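Local coordinates for hypothetical sugar ABC-transporter sugar binding protein (Arthrobacter globiformis, PDB 7BVT), which probably binds cyclic alpha-maltosyl-(1→6)-maltose outside the cell and hands it to an ABC transporter for uptake, at residues G38-A43 with T332-V337; K148-E153 with T179-Y184; G210-A215 with A375-V380; A299-N304 with D314-F319. One frame throughout, in Å; residues are numbered along the deposited sequence.

Contacts 1 and 4 are neighbours, their centres 18 Å apart: contact 1 starts on helix 38-53, and helix 306-319 of contact 4 packs against that same helix through F315, W318 and F319. Contact 2 lies across the chain's centre from contact 4, with 47 Å between their centres. Along the chain, contacts 2 and 4 are nested inside the loop closed by contact 1, whereas contact 3 interlocks with contact 1. That back-and-forth passage suits the two-lobed fold of solute-binding proteins. Strand 292-301, which carries contact 4, belongs to the central mixed sheet, and a bound glucose lies about 6 Å from the side chain of N40 and about 7 Å from that of Y377.

Contact 1 (G38-A43 with T332-V337); sequences GTNADA and TGMLPV
N40, in the first turn of helix 38-53, and T332, the last residue of helix 322-332, bring their CA atoms to 5.6 Å, just before the chain turns away through G333 with positive phi. N40 and T332 carry most of the contact, their side chains set nearly square to each other. Because CG of N40 lies anti to the carbonyl carbon (chi1 -75°), the amide reaches across the gap: OD1 comes 3.3 Å from CB of T332, while ND2 lies 4.1 Å from SD of M334. No direct hydrogen bond joins the two segments; instead a water donates to N40 OD1 at 2.7 Å and to the T332 carbonyl O at 2.9 Å, bridging the amide to the helix end. Deeper in, the methyl CG2 of T332 rests 3.9 Å from CB of A43, one turn further along the first helix. T332 OG1 faces its own chain, accepting from M334 N at 3.1 Å in an ST turn and bonding to the carbonyl of W328, which fixes its rotation. A glycine in place of T332 would probably leave A43 CB without its methyl neighbour and M334 N without its side-chain acceptor, freeing the turn to shift. Around the contact, A43 also touches E331 and M334 packs on W328, both from helix 322-332, while L335 makes a backbone bond to A139, just before strand 140-147. The start of helix 38-53 thus lies beside the end of helix 322-332, with the N40 side chain about 6 Å from a bound glucose.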
loop_
_atom_site.group_PDB
_atom_site.type_symbol
_atom_site.label_atom_id
_atom_site.label_comp_id
_atom_site.label_asym_id
_atom_site.label_seq_id
_atom_site.Cartn_x
_atom_site.Cartn_y
_atom_site.Cartn_z
ATOM N N GLY A 38 10.220 -14.651 7.722
ATOM C CA GLY A 38 9.580 -14.701 9.044
ATOM C C GLY A 38 8.271 -15.438 8.997
ATOM O O GLY A 38 8.208 -16.448 8.305
ATOM N N THR A 39 7.312 -14.951 9.778
ATOM C CA THR A 39 5.914 -15.428 9.910
ATOM C C THR A 39 5.298 -15.575 8.518
ATOM O O THR A 39 4.629 -16.594 8.252
ATOM C CB THR A 39 5.167 -14.412 10.786
ATOM O OG1 THR A 39 5.751 -14.614 12.075
ATOM C CG2 THR A 39 3.661 -14.581 10.776
ATOM N N ASN A 40 5.473 -14.552 7.685
ATOM C CA ASN A 40 4.836 -14.493 6.343
ATOM C C ASN A 40 5.366 -15.661 5.490
ATOM O O ASN A 40 4.542 -16.352 4.844
ATOM C CB ASN A 40 5.087 -13.152 5.668
ATOM C CG ASN A 40 4.246 -12.029 6.255
ATOM O OD1 ASN A 40 3.371 -12.239 7.082
ATOM N ND2 ASN A 40 4.521 -10.809 5.812
ATOM N N ALA A 41 6.668 -15.912 5.486
ATOM C CA ALA A 41 7.269 -16.988 4.692
ATOM C C ALA A 41 6.846 -18.336 5.292
ATOM O O ALA A 41 6.498 -19.262 4.520
ATOM C CB ALA A 41 8.757 -16.819 4.603
ATOM N N ASP A 42 6.819 -18.466 6.618
ATOM C CA ASP A 42 6.317 -19.723 7.244
ATOM C C ASP A 42 4.861 -19.968 6.844
ATOM O O ASP A 42 4.482 -21.127 6.533
ATOM C CB ASP A 42 6.371 -19.683 8.777
ATOM C CG ASP A 42 7.772 -19.630 9.341
ATOM O OD1 ASP A 42 8.727 -19.931 8.597
ATOM O OD2 ASP A 42 7.876 -19.228 10.517
ATOM N N ALA A 43 4.031 -18.940 6.879
ATOM C CA ALA A 43 2.603 -19.074 6.509
ATOM C C ALA A 43 2.509 -19.525 5.042
ATOM O O ALA A 43 1.629 -20.351 4.715
ATOM C CB ALA A 43 1.880 -17.757 6.706
ATOM N N THR A 332 -1.153 -13.727 8.942
ATOM C CA THR A 332 -0.054 -12.803 8.575
ATOM C C THR A 332 -0.329 -11.360 9.081
ATOM O O THR A 332 0.586 -10.569 9.057
ATOM C CB THR A 332 0.134 -12.762 7.051
ATOM O OG1 THR A 332 -1.119 -12.273 6.560
ATOM C CG2 THR A 332 0.514 -14.110 6.465
ATOM N N GLY A 333 -1.563 -11.046 9.435
ATOM C CA GLY A 333 -1.986 -9.659 9.740
ATOM C C GLY A 333 -2.122 -8.794 8.492
ATOM O O GLY A 333 -2.248 -7.556 8.604
ATOM N N MET A 334 -2.066 -9.417 7.330
ATOM C CA MET A 334 -2.280 -8.690 6.054
ATOM C C MET A 334 -3.769 -8.618 5.791
ATOM O O MET A 334 -4.551 -9.410 6.294
ATOM C CB MET A 334 -1.489 -9.299 4.888
ATOM C CG MET A 334 -0.029 -9.254 5.215
ATOM S SD MET A 334 1.164 -9.521 3.914
ATOM C CE MET A 334 0.899 -11.274 3.814
ATOM N N LEU A 335 -4.196 -7.579 5.073
ATOM C CA LEU A 335 -5.629 -7.400 4.820
ATOM C C LEU A 335 -6.055 -8.313 3.675
ATOM O O LEU A 335 -5.277 -8.540 2.749
ATOM C CB LEU A 335 -5.904 -5.936 4.455
ATOM C CG LEU A 335 -5.389 -4.919 5.453
ATOM C CD1 LEU A 335 -5.698 -3.518 5.004
ATOM C CD2 LEU A 335 -6.002 -5.145 6.830
ATOM N N PRO A 336 -7.300 -8.821 3.697
ATOM C CA PRO A 336 -7.732 -9.750 2.678
ATOM C C PRO A 336 -7.879 -9.013 1.352
ATOM O O PRO A 336 -8.321 -7.865 1.318
ATOM C CB PRO A 336 -9.082 -10.292 3.110
ATOM C CG PRO A 336 -9.423 -9.581 4.373
ATOM C CD PRO A 336 -8.294 -8.675 4.773
ATOM N N VAL A 337 -7.590 -9.699 0.275
ATOM C CA VAL A 337 -7.710 -9.078 -1.073
ATOM C C VAL A 337 -9.138 -9.203 -1.635
ATOM O O VAL A 337 -9.421 -8.557 -2.662
ATOM C CB VAL A 337 -6.672 -9.672 -2.046
ATOM C CG1 VAL A 337 -5.271 -9.453 -1.519
ATOM C CG2 VAL A 337 -6.900 -11.134 -2.355
HETATM O O HOH W 1 3.400 -11.027 9.483
#

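Contact 2 (K148-E153 with T179-Y184); sequences KTLFAE and TGKPGY
L150 is the first residue of helix 148-153 to meet the other segment, and it is the one residue of this helix with atoms within 4.5 Å of it. With CG anti to the backbone N (chi1 -176°), its branched end is sent toward the end of helix 165-179. CD1 touches the methyl CG2 of T179 at 3.7 Å and lies 4.0 Å from T179 OG1, while CD2 approaches CD of K181 at 4.1 Å. The extended lysine chain lays its CD methylene over both leucine methyls, its ammonium being carried beyond. Further along, E153 meets that ammonium only through solvent: a water donates to E153 OE1 at 2.9 Å and accepts from K181 NZ at 2.8 Å. The two charged atoms, OE1 and NZ, stay 5.1 Å apart, so the attraction between them is likely to be weakened by the intervening water. On the other side of the contact T179 turns its hydroxyl back on its own chain and its methyl to L150. Its OG1 takes the N-H of K181 at 3.1 Å in an ST turn and also bonds to the carbonyl of I175, which leaves CG2 facing L150. A serine in place of T179 would probably keep the turn but leave L150 CD1 without its nearest methyl partner. L150 also packs on I175, so the short helix 148-153, which directly follows strand 140-147, leans on helix 165-179; P182, in the loop beyond, is joined by a backbone bond to G257, next to strand 258-262.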
loop_
_atom_site.group_PDB
_atom_site.type_symbol
_atom_site.label_atom_id
_atom_site.label_comp_id
_atom_site.label_asym_id
_atom_site.label_seq_id
_atom_site.Cartn_x
_atom_site.Cartn_y
_atom_site.Cartn_z
ATOM N N LYS A 148 -2.510 7.078 22.856
ATOM C CA LYS A 148 -3.648 7.418 23.723
ATOM C C LYS A 148 -3.119 8.125 24.976
ATOM O O LYS A 148 -3.808 9.033 25.486
ATOM C CB LYS A 148 -4.429 6.154 24.098
ATOM C CG LYS A 148 -5.031 5.386 22.936
ATOM C CD LYS A 148 -6.169 4.468 23.429
ATOM C CE LYS A 148 -6.620 3.476 22.373
ATOM N NZ LYS A 148 -7.722 2.638 22.895
ATOM N N THR A 149 -1.966 7.712 25.502
ATOM C CA THR A 149 -1.443 8.299 26.765
ATOM C C THR A 149 -1.124 9.780 26.522
ATOM O O THR A 149 -1.525 10.652 27.344
ATOM C CB THR A 149 -0.196 7.573 27.260
ATOM O OG1 THR A 149 -0.693 6.230 27.416
ATOM C CG2 THR A 149 0.367 8.220 28.521
ATOM N N LEU A 150 -0.468 10.083 25.398
ATOM C CA LEU A 150 -0.109 11.489 25.086
ATOM C C LEU A 150 -1.368 12.317 24.806
ATOM O O LEU A 150 -1.428 13.477 25.243
ATOM C CB LEU A 150 0.848 11.519 23.902
ATOM C CG LEU A 150 1.374 12.915 23.556
ATOM C CD1 LEU A 150 1.966 13.576 24.779
ATOM C CD2 LEU A 150 2.415 12.840 22.475
ATOM N N PHE A 151 -2.332 11.796 24.038
ATOM C CA PHE A 151 -3.650 12.442 23.841
ATOM C C PHE A 151 -4.275 12.786 25.192
ATOM O O PHE A 151 -4.700 13.893 25.407
ATOM C CB PHE A 151 -4.642 11.548 23.126
ATOM C CG PHE A 151 -4.720 11.720 21.626
ATOM C CD1 PHE A 151 -3.585 11.704 20.833
ATOM C CD2 PHE A 151 -5.958 11.860 21.056
ATOM C CE1 PHE A 151 -3.706 11.934 19.459
ATOM C CE2 PHE A 151 -6.071 11.988 19.673
ATOM C CZ PHE A 151 -4.936 12.006 18.905
ATOM N N ALA A 152 -4.252 11.843 26.127
ATOM C CA ALA A 152 -4.898 12.057 27.441
ATOM C C ALA A 152 -4.121 13.126 28.215
ATOM O O ALA A 152 -4.782 13.978 28.847
ATOM C CB ALA A 152 -4.987 10.719 28.155
ATOM N N GLU A 153 -2.796 13.096 28.170
ATOM C CA GLU A 153 -1.916 14.084 28.836
ATOM C C GLU A 153 -2.235 15.485 28.323
ATOM O O GLU A 153 -2.168 16.440 29.115
ATOM C CB GLU A 153 -0.449 13.793 28.617
ATOM C CG GLU A 153 0.440 14.534 29.621
ATOM C CD GLU A 153 1.926 14.175 29.596
ATOM O OE1 GLU A 153 2.318 13.257 28.849
ATOM O OE2 GLU A 153 2.699 14.847 30.340
ATOM N N THR A 179 2.113 19.846 25.582
ATOM C CA THR A 179 3.227 18.902 25.893
ATOM C C THR A 179 4.570 19.272 25.266
ATOM O O THR A 179 5.569 18.596 25.603
ATOM C CB THR A 179 2.906 17.460 25.494
ATOM O OG1 THR A 179 3.013 17.325 24.064
ATOM C CG2 THR A 179 1.527 17.085 25.958
ATOM N N GLY A 180 4.592 20.215 24.328
ATOM C CA GLY A 180 5.791 20.558 23.550
ATOM C C GLY A 180 6.134 19.510 22.489
ATOM O O GLY A 180 7.115 19.670 21.786
ATOM N N LYS A 181 5.330 18.461 22.348
ATOM C CA LYS A 181 5.630 17.381 21.397
ATOM C C LYS A 181 4.826 17.581 20.103
ATOM O O LYS A 181 3.678 18.069 20.119
ATOM C CB LYS A 181 5.295 16.048 22.062
ATOM C CG LYS A 181 6.253 15.661 23.177
ATOM C CD LYS A 181 5.843 14.466 23.983
ATOM C CE LYS A 181 6.743 14.283 25.198
ATOM N NZ LYS A 181 6.473 13.019 25.939
ATOM N N PRO A 182 5.371 17.111 18.954
ATOM C CA PRO A 182 4.612 17.158 17.702
ATOM C C PRO A 182 3.303 16.396 17.883
ATOM O O PRO A 182 3.330 15.291 18.449
ATOM C CB PRO A 182 5.490 16.440 16.656
ATOM C CG PRO A 182 6.852 16.369 17.292
ATOM C CD PRO A 182 6.610 16.358 18.786
ATOM N N GLY A 183 2.191 16.974 17.396
ATOM C CA GLY A 183 0.867 16.357 17.510
ATOM C C GLY A 183 0.696 15.286 16.456
ATOM O O GLY A 183 -0.154 14.427 16.649
ATOM N N TYR A 184 1.443 15.391 15.351
ATOM C CA TYR A 184 1.212 14.526 14.161
ATOM C C TYR A 184 2.502 14.495 13.328
ATOM O O TYR A 184 2.974 15.580 12.960
ATOM C CB TYR A 184 0.023 15.049 13.368
ATOM C CG TYR A 184 -0.218 14.344 12.058
ATOM C CD1 TYR A 184 -0.613 13.004 12.006
ATOM C CD2 TYR A 184 -0.132 15.037 10.869
ATOM C CE1 TYR A 184 -0.855 12.376 10.792
ATOM C CE2 TYR A 184 -0.402 14.415 9.651
ATOM C CZ TYR A 184 -0.787 13.094 9.614
ATOM O OH TYR A 184 -0.993 12.467 8.413
HETATM O O HOH W 2 4.466 14.475 27.337
#

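Contact 3 (G210-A215 with A375-V380); sequences GDFLTA and ALYPTV
F212 and Y377 both hold CG anti to the backbone N (chi1 -175° and 179°), and V380 sets its CG1 likewise (166°), which brings ring and methyl together from the loop 210-215 and the start of helix 377-392. The F212 ring is the centre of the meeting. Its CE2 lies 3.8 Å from CG1 of V380 and 3.9 Å from CE1 of Y377, and both partners approach the ring obliquely. Seen from the tyrosine, F212 CE2 comes at the ring edge, near its plane, and the two side chains stand roughly perpendicular. V380 CG1 also lies 4.0 Å from F212 CZ and 4.3 Å from CD2 of L213, so a single methyl bridges two neighbouring loop residues. All four side chains are buried. This is the two-lobed fold of a type II solute-binding protein, in which the loop after helix 195-207 is packed here against helix 377-392 close to the bound sugar. The polar end of Y377 looks to that site: its OH is hydrogen-bonded to E195, a pocket residue, and to Q202, so the ring is held at both its edge and its hydroxyl. F212 in turn packs edge-to-face with F384, one turn beyond V380, and lies against T198, Q202 and L205, while V380 is covered on another side by V409, V412 and L413 of helix 398-415.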
loop_
_atom_site.group_PDB
_atom_site.type_symbol
_atom_site.label_atom_id
_atom_site.label_comp_id
_atom_site.label_asym_id
_atom_site.label_seq_id
_atom_site.Cartn_x
_atom_site.Cartn_y
_atom_site.Cartn_z
ATOM N N GLY A 210 -8.783 14.985 -5.500
ATOM C CA GLY A 210 -7.708 15.173 -6.492
ATOM C C GLY A 210 -7.330 13.884 -7.189
ATOM O O GLY A 210 -7.803 12.814 -6.797
ATOM N N ASP A 211 -6.520 13.999 -8.225
ATOM C CA ASP A 211 -5.971 12.874 -8.992
ATOM C C ASP A 211 -4.464 13.041 -9.007
ATOM O O ASP A 211 -3.980 14.189 -9.037
ATOM C CB ASP A 211 -6.577 12.835 -10.397
ATOM C CG ASP A 211 -8.086 12.759 -10.400
ATOM O OD1 ASP A 211 -8.605 11.741 -10.005
ATOM O OD2 ASP A 211 -8.720 13.740 -10.841
ATOM N N PHE A 212 -3.729 11.937 -9.117
ATOM C CA PHE A 212 -2.249 11.988 -9.172
ATOM C C PHE A 212 -1.821 12.099 -10.635
ATOM O O PHE A 212 -1.286 13.144 -11.016
ATOM C CB PHE A 212 -1.614 10.817 -8.407
ATOM C CG PHE A 212 -0.122 10.904 -8.329
ATOM C CD1 PHE A 212 0.476 11.898 -7.586
ATOM C CD2 PHE A 212 0.682 10.032 -9.041
ATOM C CE1 PHE A 212 1.858 11.985 -7.537
ATOM C CE2 PHE A 212 2.053 10.128 -9.001
ATOM C CZ PHE A 212 2.652 11.099 -8.234
ATOM N N LEU A 213 -2.028 11.036 -11.414
ATOM C CA LEU A 213 -1.856 11.147 -12.895
ATOM C C LEU A 213 -3.215 11.145 -13.577
ATOM O O LEU A 213 -4.270 10.845 -12.991
ATOM C CB LEU A 213 -1.004 9.993 -13.424
ATOM C CG LEU A 213 0.404 9.819 -12.847
ATOM C CD1 LEU A 213 1.219 8.775 -13.580
ATOM C CD2 LEU A 213 1.180 11.128 -12.756
ATOM N N THR A 214 -3.207 11.505 -14.861
ATOM C CA THR A 214 -4.426 11.381 -15.704
ATOM C C THR A 214 -4.757 9.903 -15.868
ATOM O O THR A 214 -3.899 9.047 -15.561
ATOM C CB THR A 214 -4.185 12.050 -17.063
ATOM O OG1 THR A 214 -3.035 11.402 -17.588
ATOM C CG2 THR A 214 -4.006 13.546 -16.929
ATOM N N ALA A 215 -5.955 9.602 -16.364
ATOM C CA ALA A 215 -6.484 8.215 -16.434
ATOM C C ALA A 215 -5.591 7.353 -17.336
ATOM O O ALA A 215 -5.419 6.176 -17.021
ATOM C CB ALA A 215 -7.923 8.195 -16.899
ATOM N N ALA A 375 5.090 1.955 -15.728
ATOM C CA ALA A 375 6.458 1.476 -15.505
ATOM C C ALA A 375 7.439 2.605 -15.143
ATOM O O ALA A 375 8.471 2.294 -14.502
ATOM C CB ALA A 375 6.890 0.749 -16.753
ATOM N N LEU A 376 7.054 3.850 -15.368
ATOM C CA LEU A 376 7.874 5.031 -14.966
ATOM C C LEU A 376 7.489 5.472 -13.550
ATOM O O LEU A 376 8.051 6.451 -13.068
ATOM C CB LEU A 376 7.613 6.128 -15.988
ATOM C CG LEU A 376 8.199 5.832 -17.377
ATOM C CD1 LEU A 376 7.604 6.727 -18.451
ATOM C CD2 LEU A 376 9.692 5.950 -17.310
ATOM N N TYR A 377 6.620 4.746 -12.856
ATOM C CA TYR A 377 6.136 5.279 -11.546
ATOM C C TYR A 377 7.290 5.588 -10.591
ATOM O O TYR A 377 7.291 6.641 -9.945
ATOM C CB TYR A 377 5.123 4.318 -10.893
ATOM C CG TYR A 377 4.666 4.863 -9.567
ATOM C CD1 TYR A 377 3.842 5.975 -9.524
ATOM C CD2 TYR A 377 5.162 4.378 -8.384
ATOM C CE1 TYR A 377 3.453 6.534 -8.310
ATOM C CE2 TYR A 377 4.762 4.902 -7.156
ATOM C CZ TYR A 377 3.934 6.003 -7.128
ATOM O OH TYR A 377 3.614 6.549 -5.896
ATOM N N PRO A 378 8.341 4.738 -10.406
ATOM C CA PRO A 378 9.398 5.056 -9.460
ATOM C C PRO A 378 10.084 6.390 -9.795
ATOM O O PRO A 378 10.364 7.151 -8.893
ATOM C CB PRO A 378 10.363 3.859 -9.533
ATOM C CG PRO A 378 9.479 2.734 -10.052
ATOM C CD PRO A 378 8.504 3.400 -10.993
ATOM N N THR A 379 10.355 6.648 -11.069
ATOM C CA THR A 379 10.968 7.933 -11.490
ATOM C C THR A 379 10.011 9.101 -11.242
ATOM O O THR A 379 10.428 10.168 -10.733
ATOM C CB THR A 379 11.414 7.919 -12.957
ATOM O OG1 THR A 379 12.187 6.729 -13.033
ATOM C CG2 THR A 379 12.228 9.149 -13.263
ATOM N N VAL A 380 8.741 8.888 -11.548
ATOM C CA VAL A 380 7.671 9.880 -11.295
ATOM C C VAL A 380 7.653 10.219 -9.806
ATOM O O VAL A 380 7.576 11.402 -9.423
ATOM C CB VAL A 380 6.318 9.378 -11.797
ATOM C CG1 VAL A 380 5.157 10.207 -11.254
ATOM C CG2 VAL A 380 6.303 9.353 -13.317
#

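Contact 4 (A299-N304 with D314-F319); sequences AMVFEN and DFLSWF
L316 and A299 make the tightest of the apolar contacts: CB of A299 lies 3.6 Å from CD2 of L316 and 3.9 Å from its CD1. Two residues further along the strand, CG2 of V301 meets L316 CD1 at 3.8 Å, the two side chains lying alongside each other but running opposite ways. With CG of L316 anti to the carbonyl carbon (chi1 -69°), both of its methyls reach the strand, one leucine thus filling the space beside two alternate strand residues. M300, between them, points the other way and packs on V94 and I97 of helix 94-100. Strand and following helix 306-319 form a beta-alpha step of the alpha/beta lobe: helices lie on both faces of the sheet, helix 306-319 covering one and helix 94-100, reached by M300, lying on the other. The sheet face is shared with strand 86-90, where I86 touches L316 and I88 touches A299. Within the helix, F319 N bonds to F315 O at 2.8 Å. Aromatic contacts join the helix to its neighbours: F315 is edge-to-face with Y51 of helix 38-53, whose hydroxyl also bonds to OD2 of D314, and F319 is edge-to-face with W328 of helix 322-332.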
loop_
_atom_site.group_PDB
_atom_site.type_symbol
_atom_site.label_atom_id
_atom_site.label_comp_id
_atom_site.label_asym_id
_atom_site.label_seq_id
_atom_site.Cartn_x
_atom_site.Cartn_y
_atom_site.Cartn_z
ATOM N N ALA A 299 0.699 -11.329 -7.489
ATOM C CA ALA A 299 1.275 -12.513 -8.163
ATOM C C ALA A 299 1.166 -12.280 -9.660
ATOM O O ALA A 299 0.126 -11.785 -10.103
ATOM C CB ALA A 299 0.571 -13.773 -7.712
ATOM N N MET A 300 2.155 -12.718 -10.386
ATOM C CA MET A 300 2.312 -12.597 -11.859
ATOM C C MET A 300 2.767 -13.965 -12.396
ATOM O O MET A 300 3.618 -14.587 -11.741
ATOM C CB MET A 300 3.366 -11.549 -12.179
ATOM C CG MET A 300 2.911 -10.149 -11.786
ATOM S SD MET A 300 4.319 -9.093 -11.515
ATOM C CE MET A 300 4.637 -9.443 -9.776
ATOM N N VAL A 301 2.205 -14.400 -13.509
ATOM C CA VAL A 301 2.590 -15.686 -14.181
ATOM C C VAL A 301 3.350 -15.341 -15.443
ATOM O O VAL A 301 2.803 -14.634 -16.300
ATOM C CB VAL A 301 1.372 -16.558 -14.471
ATOM C CG1 VAL A 301 1.730 -17.764 -15.337
ATOM C CG2 VAL A 301 0.622 -16.940 -13.225
ATOM N N PHE A 302 4.603 -15.756 -15.565
ATOM C CA PHE A 302 5.378 -15.540 -16.796
ATOM C C PHE A 302 4.886 -16.554 -17.853
ATOM O O PHE A 302 4.736 -17.749 -17.535
ATOM C CB PHE A 302 6.886 -15.698 -16.570
ATOM C CG PHE A 302 7.503 -14.528 -15.865
ATOM C CD1 PHE A 302 7.723 -13.343 -16.545
ATOM C CD2 PHE A 302 7.777 -14.584 -14.510
ATOM C CE1 PHE A 302 8.283 -12.260 -15.891
ATOM C CE2 PHE A 302 8.318 -13.484 -13.855
ATOM C CZ PHE A 302 8.547 -12.332 -14.552
ATOM N N GLU A 303 4.593 -16.093 -19.062
ATOM C CA GLU A 303 3.974 -16.958 -20.097
ATOM C C GLU A 303 4.972 -17.998 -20.590
ATOM O O GLU A 303 6.076 -17.626 -20.963
ATOM C CB GLU A 303 3.514 -16.139 -21.282
ATOM C CG GLU A 303 2.508 -16.919 -22.098
ATOM C CD GLU A 303 1.674 -15.951 -22.889
ATOM O OE1 GLU A 303 2.263 -15.281 -23.761
ATOM O OE2 GLU A 303 0.495 -15.789 -22.531
ATOM N N ASN A 304 4.521 -19.247 -20.579
ATOM C CA ASN A 304 5.197 -20.469 -21.067
ATOM C C ASN A 304 4.208 -21.119 -22.048
ATOM O O ASN A 304 3.785 -20.401 -22.975
ATOM C CB ASN A 304 5.658 -21.296 -19.863
ATOM C CG ASN A 304 6.812 -20.652 -19.111
ATOM O OD1 ASN A 304 6.705 -20.298 -17.921
ATOM N ND2 ASN A 304 7.947 -20.573 -19.781
ATOM N N ASP A 314 -3.730 -22.358 -11.441
ATOM C CA ASP A 314 -4.503 -23.284 -10.585
ATOM C C ASP A 314 -4.096 -23.042 -9.123
ATOM O O ASP A 314 -4.980 -22.980 -8.260
ATOM C CB ASP A 314 -4.316 -24.759 -10.945
ATOM C CG ASP A 314 -5.211 -25.673 -10.144
ATOM O OD1 ASP A 314 -6.428 -25.709 -10.465
ATOM O OD2 ASP A 314 -4.715 -26.320 -9.163
ATOM N N PHE A 315 -2.808 -22.913 -8.873
ATOM C CA PHE A 315 -2.317 -22.603 -7.511
ATOM C C PHE A 315 -2.835 -21.221 -7.057
ATOM O O PHE A 315 -3.391 -21.111 -5.942
ATOM C CB PHE A 315 -0.804 -22.664 -7.435
ATOM C CG PHE A 315 -0.283 -22.137 -6.134
ATOM C CD1 PHE A 315 -0.591 -22.769 -4.938
ATOM C CD2 PHE A 315 0.430 -20.959 -6.114
ATOM C CE1 PHE A 315 -0.169 -22.233 -3.744
ATOM C CE2 PHE A 315 0.861 -20.432 -4.913
ATOM C CZ PHE A 315 0.584 -21.087 -3.729
ATOM N N LEU A 316 -2.741 -20.225 -7.929
ATOM C CA LEU A 316 -3.195 -18.859 -7.545
ATOM C C LEU A 316 -4.708 -18.898 -7.306
ATOM O O LEU A 316 -5.187 -18.260 -6.369
ATOM C CB LEU A 316 -2.796 -17.865 -8.643
ATOM C CG LEU A 316 -1.320 -17.566 -8.824
ATOM C CD1 LEU A 316 -1.098 -16.500 -9.877
ATOM C CD2 LEU A 316 -0.640 -17.172 -7.538
ATOM N N SER A 317 -5.468 -19.647 -8.117
ATOM C CA SER A 317 -6.944 -19.754 -7.928
ATOM C C SER A 317 -7.217 -20.337 -6.535
ATOM O O SER A 317 -8.061 -19.835 -5.816
ATOM C CB SER A 317 -7.586 -20.606 -9.013
ATOM O OG SER A 317 -7.384 -20.027 -10.313
ATOM N N TRP A 318 -6.476 -21.377 -6.165
ATOM C CA TRP A 318 -6.692 -22.009 -4.835
ATOM C C TRP A 318 -6.335 -21.018 -3.725
ATOM O O TRP A 318 -7.087 -20.891 -2.740
ATOM C CB TRP A 318 -5.891 -23.321 -4.775
ATOM C CG TRP A 318 -5.967 -23.953 -3.429
ATOM C CD1 TRP A 318 -6.901 -24.853 -2.994
ATOM C CD2 TRP A 318 -5.034 -23.766 -2.343
ATOM N NE1 TRP A 318 -6.660 -25.178 -1.677
ATOM C CE2 TRP A 318 -5.500 -24.577 -1.282
ATOM C CE3 TRP A 318 -3.861 -23.011 -2.142
ATOM C CZ2 TRP A 318 -4.903 -24.572 -0.031
ATOM C CZ3 TRP A 318 -3.225 -23.072 -0.922
ATOM C CH2 TRP A 318 -3.709 -23.886 0.097
ATOM N N PHE A 319 -5.206 -20.355 -3.895
ATOM C CA PHE A 319 -4.720 -19.344 -2.939
ATOM C C PHE A 319 -5.768 -18.243 -2.744
ATOM O O PHE A 319 -5.861 -17.696 -1.644
ATOM C CB PHE A 319 -3.382 -18.770 -3.399
ATOM C CG PHE A 319 -2.612 -18.182 -2.251
ATOM C CD1 PHE A 319 -1.970 -18.999 -1.328
ATOM C CD2 PHE A 319 -2.500 -16.812 -2.111
ATOM C CE1 PHE A 319 -1.221 -18.450 -0.306
ATOM C CE2 PHE A 319 -1.735 -16.281 -1.084
ATOM C CZ PHE A 319 -1.111 -17.103 -0.176
#